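Local coordinates for probable GGDEF family protein (Chromobacterium violaceum, PDB 3NJA), which is of unknown function but probably serves as the sensory PAS part of a protein linked to cyclic di-GMP signalling, at residues Leu96-His101 against Gly115-Met120. Residues are numbered along the deposited sequence; the frame is centred on the assembly and turned at random.
Sequences LLERNH and GTVIDM. With SO4 (sulfate ion), chain G.
The antiparallel β-hairpin formed by strands 93-104 and 110-119 of the PAS fold is held here by two hydrogen-bonded pairs, L97 with I118 and R99 with T116. L97 and I118 exchange two short bonds. L97 N reaches I118 O at 2.7 Å, nearly straight, and I118 N reaches L97 O at 2.6 Å. In the second pair R99 N meets T116 O at 2.8 Å, while the return bond from T116 N to R99 O stretches to 3.2 Å.

On the face carrying L96, E98, V117 and D119, E98 and V117 lie side by side and point the same way, with CG of E98 3.8 Å from CG1 of V117. The E98 carboxylate divides its work: OE1 bonds to Y84 OH on strand 80-87 and to a glycerol, whereas OE2 takes ND2 of N100 through its anti lone pair. L96 brings CD1 against CA and CB of D119.

The other face is mixed. Selenomethionine M120, its chain extended beyond CG, brings its CE end to strand 93-104, 3.1 Å from L96 O and beside CB of L97. R99 keeps CG anti to its N (chi1 -158°) and stays extended to NE, which carries the guanidinium away from T116 to a sulfate, probably from the crystallisation liquor. NE and NH1 grip O4 and O3, the latter at 2.7 Å from NH1, with the sulfur in the guanidinium plane; NH2 pairs with D81.

G115 and V117 also ladder with a strand of a second subunit, which continues the sheet across the interface, and I39 and Y54 of that subunit pack on L96 and E98. The hairpin thus combines a mostly buried face, on which the E98 carboxylate lies among L96 and V117, with an arginine whose two N-H groups are placed to hold an oxyanion.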
loop_
_atom_site.group_PDB
_atom_site.type_symbol
_atom_site.label_atom_id
_atom_site.label_comp_id
_atom_site.label_asym_id
_atom_site.label_seq_id
_atom_site.Cartn_x
_atom_site.Cartn_y
_atom_site.Cartn_z
ATOM N N LEU B 96 13.964 10.161 -13.710
ATOM C CA LEU B 96 13.549 10.681 -12.402
ATOM C C LEU B 96 12.814 9.676 -11.498
ATOM O O LEU B 96 12.021 8.840 -11.967
ATOM C CB LEU B 96 12.694 11.939 -12.588
ATOM C CG LEU B 96 13.473 13.258 -12.670
ATOM C CD1 LEU B 96 14.850 13.066 -13.294
ATOM C CD2 LEU B 96 12.679 14.351 -13.379
ATOM N N LEU B 97 13.084 9.762 -10.198
ATOM C CA LEU B 97 12.239 9.098 -9.207
ATOM C C LEU B 97 11.442 10.139 -8.422
ATOM O O LEU B 97 12.000 11.111 -7.916
ATOM C CB LEU B 97 13.054 8.228 -8.254
ATOM C CG LEU B 97 12.142 7.460 -7.290
ATOM C CD1 LEU B 97 11.150 6.623 -8.068
ATOM C CD2 LEU B 97 12.944 6.587 -6.343
ATOM N N GLU B 98 10.136 9.936 -8.332
ATOM C CA GLU B 98 9.266 10.943 -7.755
ATOM C C GLU B 98 8.406 10.339 -6.663
ATOM O O GLU B 98 7.676 9.371 -6.883
ATOM C CB GLU B 98 8.387 11.557 -8.843
ATOM C CG GLU B 98 7.433 12.653 -8.388
ATOM C CD GLU B 98 6.469 13.083 -9.500
ATOM O OE1 GLU B 98 6.900 13.814 -10.423
ATOM O OE2 GLU B 98 5.282 12.677 -9.464
ATOM N N ARG B 99 8.489 10.903 -5.470
ATOM C CA ARG B 99 7.656 10.395 -4.403
ATOM C C ARG B 99 6.451 11.306 -4.230
ATOM O O ARG B 99 6.593 12.524 -4.109
ATOM C CB ARG B 99 8.447 10.233 -3.108
ATOM C CG ARG B 99 7.792 9.253 -2.172
ATOM C CD ARG B 99 8.550 9.091 -0.875
ATOM N NE ARG B 99 7.783 8.313 0.087
ATOM C CZ ARG B 99 7.148 7.177 -0.195
ATOM N NH1 ARG B 99 6.475 6.546 0.757
ATOM N NH2 ARG B 99 7.189 6.661 -1.418
ATOM N N ASN B 100 5.266 10.702 -4.252
ATOM C CA ASN B 100 4.019 11.447 -4.158
ATOM C C ASN B 100 3.320 11.204 -2.851
ATOM O O ASN B 100 3.282 10.079 -2.363
ATOM C CB ASN B 100 3.080 11.092 -5.300
ATOM C CG ASN B 100 3.656 11.474 -6.648
ATOM O OD1 ASN B 100 3.183 12.414 -7.297
ATOM N ND2 ASN B 100 4.712 10.767 -7.060
ATOM N N HIS B 101 2.786 12.285 -2.296
ATOM C CA HIS B 101 1.991 12.263 -1.089
ATOM C C HIS B 101 0.688 12.966 -1.413
ATOM O O HIS B 101 0.694 14.013 -2.049
ATOM C CB HIS B 101 2.712 13.032 0.007
ATOM C CG HIS B 101 3.972 12.376 0.473
ATOM N ND1 HIS B 101 4.015 11.536 1.563
ATOM C CD2 HIS B 101 5.236 12.433 -0.008
ATOM C CE1 HIS B 101 5.251 11.107 1.742
ATOM N NE2 HIS B 101 6.013 11.639 0.804
ATOM N N GLY B 115 5.706 16.321 -2.764
ATOM C CA GLY B 115 6.766 15.345 -2.651
ATOM C C GLY B 115 8.123 15.744 -3.206
ATOM O O GLY B 115 8.539 16.909 -3.184
ATOM N N THR B 116 8.831 14.745 -3.701
ATOM C CA THR B 116 10.221 14.920 -4.029
ATOM C C THR B 116 10.553 14.251 -5.350
ATOM O O THR B 116 9.880 13.314 -5.779
ATOM C CB THR B 116 11.088 14.327 -2.926
ATOM O OG1 THR B 116 10.657 12.986 -2.659
ATOM C CG2 THR B 116 10.945 15.148 -1.651
ATOM N N VAL B 117 11.589 14.756 -6.001
ATOM C CA VAL B 117 12.077 14.150 -7.226
ATOM C C VAL B 117 13.563 13.956 -7.115
ATOM O O VAL B 117 14.281 14.842 -6.662
ATOM C CB VAL B 117 11.830 15.044 -8.426
ATOM C CG1 VAL B 117 10.545 14.656 -9.117
ATOM C CG2 VAL B 117 11.819 16.497 -7.988
ATOM N N ILE B 118 14.015 12.784 -7.523
ATOM C CA ILE B 118 15.433 12.498 -7.566
ATOM C C ILE B 118 15.829 12.159 -8.990
ATOM O O ILE B 118 15.224 11.289 -9.626
ATOM C CB ILE B 118 15.789 11.307 -6.666
ATOM C CG1 ILE B 118 15.592 11.660 -5.185
ATOM C CG2 ILE B 118 17.204 10.848 -6.943
ATOM C CD1 ILE B 118 14.138 11.551 -4.698
ATOM N N ASP B 119 16.831 12.874 -9.491
ATOM C CA ASP B 119 17.462 12.552 -10.755
ATOM C C ASP B 119 18.404 11.392 -10.457
ATOM O O ASP B 119 19.403 11.556 -9.745
ATOM C CB ASP B 119 18.230 13.779 -11.282
ATOM C CG ASP B 119 19.026 13.498 -12.572
ATOM O OD1 ASP B 119 19.492 12.356 -12.770
ATOM O OD2 ASP B 119 19.203 14.439 -13.384
HETATM N N MSE B 120 18.073 10.214 -10.980
HETATM C CA MSE B 120 18.940 9.051 -10.825
HETATM C C MSE B 120 19.705 8.719 -12.105
HETATM O O MSE B 120 20.412 7.717 -12.176
HETATM C CB MSE B 120 18.142 7.845 -10.375
HETATM C CG MSE B 120 16.881 7.613 -11.160
HETATM SE SE MSE B 120 15.690 6.378 -10.196
HETATM C CE MSE B 120 14.121 6.615 -11.319
HETATM S S SO4 G . 7.073 8.019 3.697
HETATM O O1 SO4 G . 6.870 8.814 4.905
HETATM O O2 SO4 G . 7.353 6.636 4.091
HETATM O O3 SO4 G . 5.848 8.067 2.902
HETATM O O4 SO4 G . 8.180 8.583 2.918
#